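Local coordinates for protein myosin-I heavy chain (Dictyostelium discoideum, PDB 5EJY) that is an actin-based motor with ATPase activity that takes part in the early steps of phagocytosis and in adhesion, represented here by its first MyTH4-FERM tail domain, at residues A[331-334]-A[335-338]; A[341-345]-A[346-350]; A[221-224]-A[225-229]. All blocks are in the same frame, centred on the assembly; numbering follows the deposited sequence.

Contact 1. Residues A[331-334]-A[335-338]; sequences QDYQ and ISIG
Tyr333 and Ile337 meet one turn apart near the start of helix 331-346, in the all-helical central lobe of the FERM domain. The apolar part of the contact is theirs. Ile337 comes to the Tyr333 ring obliquely: CD1 reaches CE1 of Tyr333 at 3.5 Å, while the other branch, CG2, lies 3.8 Å from CZ of the same ring. The tyrosine has CG anti to its own nitrogen (chi1 179°), which carries the ring toward Ile337, one turn on. Tyrosine suits the site because its ring packs on isoleucine while its hydroxyl bonds to the backbone O of Leu400 in helix 390-402, which also packs on Ile337. Ile335, likewise buried and apolar, packs on Ile370 of helix 368-373.

The backbone bonds are those of a regular alpha helix. Ile335 N donates to Gln331 O at 2.8 Å, Ser336 N to Asp332 O at 3.0 Å and Gly338 N to Gln334 O at 2.9 Å. Ile337 N meets Tyr333 O at 3.1 Å with a nearly straight N-H...O angle of 167°.

The polar ends of the first turn find partners on neighbouring segments: Asp332 forms a salt bridge with Arg374, Gln331 bonds to Asp369, and buried Gln334 gives NE2 to the carbonyl of Leu322. Ser336, by contrast, turns its hydroxyl back on the helix. Its OG stands between its own nitrogen and carbonyl carbon, from where it donates to Tyr333 O; the modelled separation of OG and that oxygen, 2.5 Å, is so short that its exact value is doubtful.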
loop_
_atom_site.group_PDB
_atom_site.type_symbol
_atom_site.label_atom_id
_atom_site.label_comp_id
_atom_site.label_asym_id
_atom_site.label_seq_id
_atom_site.Cartn_x
_atom_site.Cartn_y
_atom_site.Cartn_z
ATOM N N GLN A 331 -31.019 -2.699 15.631
ATOM C CA GLN A 331 -31.562 -1.447 15.110
ATOM C C GLN A 331 -31.768 -0.403 16.206
ATOM O O GLN A 331 -31.533 0.793 15.988
ATOM C CB GLN A 331 -32.881 -1.688 14.384
ATOM C CG GLN A 331 -32.788 -2.512 13.113
ATOM C CD GLN A 331 -34.166 -2.933 12.634
ATOM O OE1 GLN A 331 -35.070 -3.154 13.443
ATOM N NE2 GLN A 331 -34.341 -3.027 11.320
ATOM N N ASP A 332 -32.224 -0.848 17.376
ATOM C CA ASP A 332 -32.402 0.063 18.502
ATOM C C ASP A 332 -31.092 0.785 18.793
ATOM O O ASP A 332 -31.066 2.008 18.961
ATOM C CB ASP A 332 -32.847 -0.682 19.762
ATOM C CG ASP A 332 -34.328 -1.052 19.747
ATOM O OD1 ASP A 332 -35.093 -0.536 18.900
ATOM O OD2 ASP A 332 -34.721 -1.863 20.612
ATOM N N TYR A 333 -30.008 0.022 18.872
ATOM C CA TYR A 333 -28.703 0.611 19.164
ATOM C C TYR A 333 -28.275 1.586 18.077
ATOM O O TYR A 333 -27.854 2.708 18.369
ATOM C CB TYR A 333 -27.628 -0.455 19.338
ATOM C CG TYR A 333 -26.272 0.150 19.614
ATOM C CD1 TYR A 333 -25.404 0.473 18.576
ATOM C CD2 TYR A 333 -25.870 0.417 20.913
ATOM C CE1 TYR A 333 -24.161 1.045 18.832
ATOM C CE2 TYR A 333 -24.641 0.975 21.182
ATOM C CZ TYR A 333 -23.787 1.287 20.138
ATOM O OH TYR A 333 -22.562 1.844 20.423
ATOM N N GLN A 334 -28.380 1.158 16.824
ATOM C CA GLN A 334 -27.989 2.013 15.714
ATOM C C GLN A 334 -28.798 3.305 15.750
ATOM O O GLN A 334 -28.277 4.402 15.504
ATOM C CB GLN A 334 -28.159 1.279 14.386
ATOM C CG GLN A 334 -27.232 0.070 14.255
ATOM C CD GLN A 334 -27.584 -0.817 13.075
ATOM O OE1 GLN A 334 -28.754 -0.955 12.715
ATOM N NE2 GLN A 334 -26.568 -1.423 12.464
ATOM N N ILE A 335 -30.073 3.169 16.084
ATOM C CA ILE A 335 -30.958 4.318 16.210
ATOM C C ILE A 335 -30.462 5.278 17.274
ATOM O O ILE A 335 -30.481 6.492 17.074
ATOM C CB ILE A 335 -32.401 3.888 16.574
ATOM C CG1 ILE A 335 -33.063 3.207 15.383
ATOM C CG2 ILE A 335 -33.228 5.094 16.974
ATOM C CD1 ILE A 335 -32.989 4.036 14.125
ATOM N N SER A 336 -30.029 4.739 18.410
ATOM C CA SER A 336 -29.590 5.584 19.511
ATOM C C SER A 336 -28.324 6.396 19.182
ATOM O O SER A 336 -28.259 7.589 19.476
ATOM C CB SER A 336 -29.371 4.758 20.771
ATOM O OG SER A 336 -28.378 3.779 20.548
ATOM N N ILE A 337 -27.322 5.760 18.580
ATOM C CA ILE A 337 -26.118 6.504 18.186
ATOM C C ILE A 337 -26.357 7.443 17.002
ATOM O O ILE A 337 -25.867 8.581 16.988
ATOM C CB ILE A 337 -24.896 5.582 17.928
ATOM C CG1 ILE A 337 -25.210 4.513 16.875
ATOM C CG2 ILE A 337 -24.414 4.948 19.238
ATOM C CD1 ILE A 337 -23.971 3.666 16.454
ATOM N N GLY A 338 -27.115 6.986 16.014
ATOM C CA GLY A 338 -27.373 7.788 14.831
ATOM C C GLY A 338 -28.241 9.006 15.106
ATOM O O GLY A 338 -28.067 10.056 14.478
#

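Contact 2. Residues A[341-345]-A[346-350]; sequences KLQFE and SSDYT
The side-chain amide of Gln343 and the carboxylate of Asp348 run alongside each other in one direction, with planes 37° apart, so they do not stack. Asp348 OD1 sits near the amide plane, 3.8 Å from CD of Gln343, whereas the carbonyl carbon of Ser347 lies obliquely to the amide, off its edge, 3.7 Å from the same CD. Which end of the amide is oxygen is doubtful in the model, and a hydrogen bond to the aspartate is possible. The glutamine leaves the helix with CG anti to its nitrogen and then bends at chi2, a shape that brings the amide back over the turn. Replaced by an alanine here, Gln343 would probably no longer fill the space beside the Ser347 carbonyl, and Asp348 would lose its amide neighbour, keeping its bond to Gly387 N.

The backbone closes the helix beneath. Ser346 N still donates to Leu342 O at 2.8 Å, but the bond from Ser347 N to Gln343 O, 3.0 Å, is weak, bent to 126°. Buried Leu342 turns CD1 to within 3.7 Å of Ser346 OG. Ser347 takes a positive phi (66°), common in the first residue to leave a helix, and Thr350 soon caps helix 351-360: a helix C-terminus followed by a short loop into the next N-cap, joining two helices of the central FERM lobe.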
loop_
_atom_site.group_PDB
_atom_site.type_symbol
_atom_site.label_atom_id
_atom_site.label_comp_id
_atom_site.label_asym_id
_atom_site.label_seq_id
_atom_site.Cartn_x
_atom_site.Cartn_y
_atom_site.Cartn_z
ATOM N N LYS A 341 -26.036 11.609 16.741
ATOM C CA LYS A 341 -25.171 12.201 15.721
ATOM C C LYS A 341 -25.930 13.262 14.919
ATOM O O LYS A 341 -25.379 14.308 14.559
ATOM C CB LYS A 341 -24.609 11.116 14.798
ATOM C CG LYS A 341 -23.650 11.617 13.718
ATOM C CD LYS A 341 -23.052 10.446 12.935
ATOM C CE LYS A 341 -22.585 10.848 11.533
ATOM N NZ LYS A 341 -22.225 9.635 10.717
ATOM N N LEU A 342 -27.203 12.999 14.652
ATOM C CA LEU A 342 -28.020 13.953 13.914
ATOM C C LEU A 342 -28.276 15.210 14.743
ATOM O O LEU A 342 -28.243 16.325 14.219
ATOM C CB LEU A 342 -29.345 13.316 13.477
ATOM C CG LEU A 342 -30.243 14.179 12.584
ATOM C CD1 LEU A 342 -29.481 14.715 11.379
ATOM C CD2 LEU A 342 -31.475 13.387 12.136
ATOM N N GLN A 343 -28.517 15.035 16.038
ATOM C CA GLN A 343 -28.746 16.178 16.914
ATOM C C GLN A 343 -27.485 17.036 16.994
ATOM O O GLN A 343 -27.551 18.268 17.108
ATOM C CB GLN A 343 -29.156 15.715 18.309
ATOM C CG GLN A 343 -29.441 16.854 19.293
ATOM C CD GLN A 343 -30.566 17.783 18.838
ATOM O OE1 GLN A 343 -30.672 18.923 19.306
ATOM N NE2 GLN A 343 -31.407 17.305 17.925
ATOM N N PHE A 344 -26.336 16.372 16.929
ATOM C CA PHE A 344 -25.048 17.052 16.984
ATOM C C PHE A 344 -24.815 17.864 15.716
ATOM O O PHE A 344 -24.525 19.066 15.778
ATOM C CB PHE A 344 -23.917 16.038 17.201
ATOM C CG PHE A 344 -22.540 16.628 17.066
ATOM C CD1 PHE A 344 -22.011 17.425 18.069
ATOM C CD2 PHE A 344 -21.777 16.381 15.938
ATOM C CE1 PHE A 344 -20.740 17.976 17.940
ATOM C CE2 PHE A 344 -20.507 16.932 15.806
ATOM C CZ PHE A 344 -19.993 17.719 16.809
ATOM N N GLU A 345 -24.964 17.216 14.565
ATOM C CA GLU A 345 -24.663 17.854 13.293
ATOM C C GLU A 345 -25.722 18.851 12.810
ATOM O O GLU A 345 -25.394 19.833 12.150
ATOM C CB GLU A 345 -24.402 16.808 12.208
ATOM C CG GLU A 345 -23.165 15.961 12.464
ATOM C CD GLU A 345 -22.844 15.016 11.323
ATOM O OE1 GLU A 345 -23.428 15.166 10.233
ATOM O OE2 GLU A 345 -21.998 14.115 11.514
ATOM N N SER A 346 -26.988 18.596 13.126
ATOM C CA SER A 346 -28.080 19.360 12.533
ATOM C C SER A 346 -28.939 20.083 13.557
ATOM O O SER A 346 -29.804 20.880 13.193
ATOM C CB SER A 346 -28.956 18.453 11.671
ATOM O OG SER A 346 -28.301 18.141 10.455
ATOM N N SER A 347 -28.697 19.802 14.830
ATOM C CA SER A 347 -29.472 20.398 15.902
ATOM C C SER A 347 -30.926 19.931 15.847
ATOM O O SER A 347 -31.242 18.960 15.156
ATOM C CB SER A 347 -29.397 21.926 15.833
ATOM O OG SER A 347 -29.701 22.488 17.091
ATOM N N ASP A 348 -31.799 20.631 16.576
ATOM C CA ASP A 348 -33.209 20.250 16.742
ATOM C C ASP A 348 -33.932 19.822 15.466
ATOM O O ASP A 348 -33.644 20.319 14.375
ATOM C CB ASP A 348 -33.993 21.391 17.399
ATOM C CG ASP A 348 -33.738 21.490 18.887
ATOM O OD1 ASP A 348 -33.103 20.569 19.446
ATOM O OD2 ASP A 348 -34.191 22.484 19.501
ATOM N N TYR A 349 -34.889 18.909 15.620
ATOM C CA TYR A 349 -35.718 18.453 14.501
ATOM C C TYR A 349 -36.461 19.590 13.798
ATOM O O TYR A 349 -36.928 20.532 14.435
ATOM C CB TYR A 349 -36.752 17.421 14.979
ATOM C CG TYR A 349 -37.813 17.117 13.939
ATOM C CD1 TYR A 349 -37.736 15.978 13.151
ATOM C CD2 TYR A 349 -38.886 17.982 13.735
ATOM C CE1 TYR A 349 -38.696 15.705 12.195
ATOM C CE2 TYR A 349 -39.847 17.719 12.780
ATOM C CZ TYR A 349 -39.748 16.579 12.013
ATOM O OH TYR A 349 -40.705 16.310 11.060
ATOM N N THR A 350 -36.571 19.490 12.477
ATOM C CA THR A 350 -37.503 20.318 11.723
ATOM C C THR A 350 -38.132 19.452 10.641
ATOM O O THR A 350 -37.517 18.486 10.182
ATOM C CB THR A 350 -36.819 21.534 11.070
ATOM O OG1 THR A 350 -36.026 21.102 9.959
ATOM C CG2 THR A 350 -35.940 22.267 12.075
#

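Contact 3. Residues A[221-224]-A[225-229]; sequences TTCQ and ESSND
Ser227 and Cys223 lie in the tightly packed part of this helix start, where Cys223 O takes two bonds from one residue. Ser227 N and Ser227 OG each approach that oxygen at 2.8 Å, from opposite faces of the carbonyl plane, the hydroxyl lying well above it. A serine suits the place because its buried hydroxyl is satisfied by the helix itself. Beside it, Ser226 OG comes within 3.2 Å of Thr221 CG2, a close contact of methyl and hydroxyl. Both serines and Cys223 pack against Ile247 of the sheet, and their small side chains are consistent with close packing there.

At the N-terminus Thr222 and Glu225 form a capping box. Thr222 OG1 accepts from Glu225 N at 3.1 Å in a nearly straight bond (166°); chi1 of 59° holds that hydroxyl between its own nitrogen and carbonyl carbon, facing the first turn. In return Glu225 OE1 takes Thr222 N at 3.2 Å, with the N-H coming in well off the plane of the carboxylate. The box starts helix 223-233 of the ubiquitin-like first lobe of the FERM domain. The other oxygen, Glu225 OE2, forms a salt bridge with Arg176 and a bond with Asn180, so the glutamate of the box also links the lobe to helix 161-180 of the MyTH4 part.

The looser, wetter side is that of Gln224 and Asn228, whose side chains run alongside each other with amide planes 87° apart. Asn228 N bonds to Gln224 O in the backbone, but the two amides are joined through a water, which accepts from Gln224 NE2 at 2.8 Å and from Asn228 ND2 at 3.0 Å. Polar amides suit this partly exposed flank, and Asn228 spends its OD1 on the hydroxyl of Ser240.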
loop_
_atom_site.group_PDB
_atom_site.type_symbol
_atom_site.label_atom_id
_atom_site.label_comp_id
_atom_site.label_asym_id
_atom_site.label_seq_id
_atom_site.Cartn_x
_atom_site.Cartn_y
_atom_site.Cartn_z
ATOM N N THR A 221 8.452 3.790 -0.923
ATOM C CA THR A 221 7.735 4.163 0.300
ATOM C C THR A 221 6.838 3.034 0.807
ATOM O O THR A 221 6.016 2.500 0.064
ATOM C CB THR A 221 6.904 5.445 0.101
ATOM O OG1 THR A 221 7.797 6.546 -0.111
ATOM C CG2 THR A 221 6.041 5.732 1.350
ATOM N N THR A 222 7.015 2.660 2.069
ATOM C CA THR A 222 6.256 1.547 2.628
ATOM C C THR A 222 4.989 1.994 3.332
ATOM O O THR A 222 4.789 3.175 3.589
ATOM C CB THR A 222 7.094 0.759 3.640
ATOM O OG1 THR A 222 7.489 1.643 4.692
ATOM C CG2 THR A 222 8.335 0.177 2.957
ATOM N N CYS A 223 4.132 1.026 3.647
ATOM C CA CYS A 223 2.941 1.320 4.422
ATOM C C CYS A 223 3.315 1.913 5.787
ATOM O O CYS A 223 2.696 2.858 6.268
ATOM C CB CYS A 223 2.108 0.049 4.586
ATOM S SG CYS A 223 0.544 0.365 5.406
ATOM N N GLN A 224 4.341 1.354 6.414
ATOM C CA GLN A 224 4.773 1.856 7.712
ATOM C C GLN A 224 5.291 3.300 7.666
ATOM O O GLN A 224 4.941 4.115 8.522
ATOM C CB GLN A 224 5.800 0.908 8.337
ATOM C CG GLN A 224 6.266 1.313 9.720
ATOM C CD GLN A 224 7.107 0.226 10.389
ATOM O OE1 GLN A 224 7.179 -0.898 9.908
ATOM N NE2 GLN A 224 7.735 0.564 11.506
ATOM N N GLU A 225 6.107 3.634 6.665
ATOM C CA GLU A 225 6.584 5.014 6.522
ATOM C C GLU A 225 5.427 5.972 6.346
ATOM O O GLU A 225 5.375 7.035 6.968
ATOM C CB GLU A 225 7.528 5.156 5.319
ATOM C CG GLU A 225 8.908 4.622 5.565
ATOM C CD GLU A 225 9.779 4.651 4.325
ATOM O OE1 GLU A 225 9.244 4.733 3.192
ATOM O OE2 GLU A 225 11.013 4.587 4.493
ATOM N N SER A 226 4.501 5.603 5.475
ATOM C CA SER A 226 3.373 6.481 5.181
ATOM C C SER A 226 2.386 6.598 6.339
ATOM O O SER A 226 1.781 7.658 6.541
ATOM C CB SER A 226 2.648 6.017 3.926
ATOM O OG SER A 226 3.290 6.550 2.788
ATOM N N SER A 227 2.223 5.511 7.087
ATOM C CA SER A 227 1.387 5.532 8.283
ATOM C C SER A 227 1.997 6.450 9.350
ATOM O O SER A 227 1.275 7.187 10.014
ATOM C CB SER A 227 1.191 4.120 8.837
ATOM O OG SER A 227 0.511 3.315 7.891
ATOM N N ASN A 228 3.321 6.404 9.504
ATOM C CA ASN A 228 4.007 7.318 10.421
ATOM C C ASN A 228 3.882 8.767 9.967
ATOM O O ASN A 228 3.666 9.679 10.775
ATOM C CB ASN A 228 5.494 6.973 10.530
ATOM C CG ASN A 228 5.750 5.640 11.206
ATOM O OD1 ASN A 228 4.882 5.080 11.883
ATOM N ND2 ASN A 228 6.963 5.130 11.039
ATOM N N ASP A 229 4.068 8.978 8.670
ATOM C CA ASP A 229 3.967 10.314 8.077
ATOM C C ASP A 229 2.579 10.909 8.322
ATOM O O ASP A 229 2.450 12.052 8.762
ATOM C CB ASP A 229 4.255 10.219 6.576
ATOM C CG ASP A 229 4.495 11.567 5.921
ATOM O OD1 ASP A 229 4.762 12.578 6.620
ATOM O OD2 ASP A 229 4.435 11.598 4.679
HETATM O O HOH W 1 7.440 2.929 13.061
#

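How the contacts relate
Contacts 1 and 2 share helix 331-346 of the central FERM lobe, their centres about 15 Å apart, and mark its beginning and its end. Contact 3 starts a different helix in the ubiquitin-like lobe, its centre about 36 Å from that of contact 1. It is the most buried of the three and lies nearest the middle of the chain, wedged between sheet and MyTH4 part; the other two are partly buried. Their chemistry follows their places: contact 1 combines regular helical bonds with aromatic-aliphatic packing, contact 2 ends the helix with one good and one weak backbone bond, and contact 3 answers the backbone N-H groups of Thr222 and Glu225 with a carboxylate and a hydroxyl.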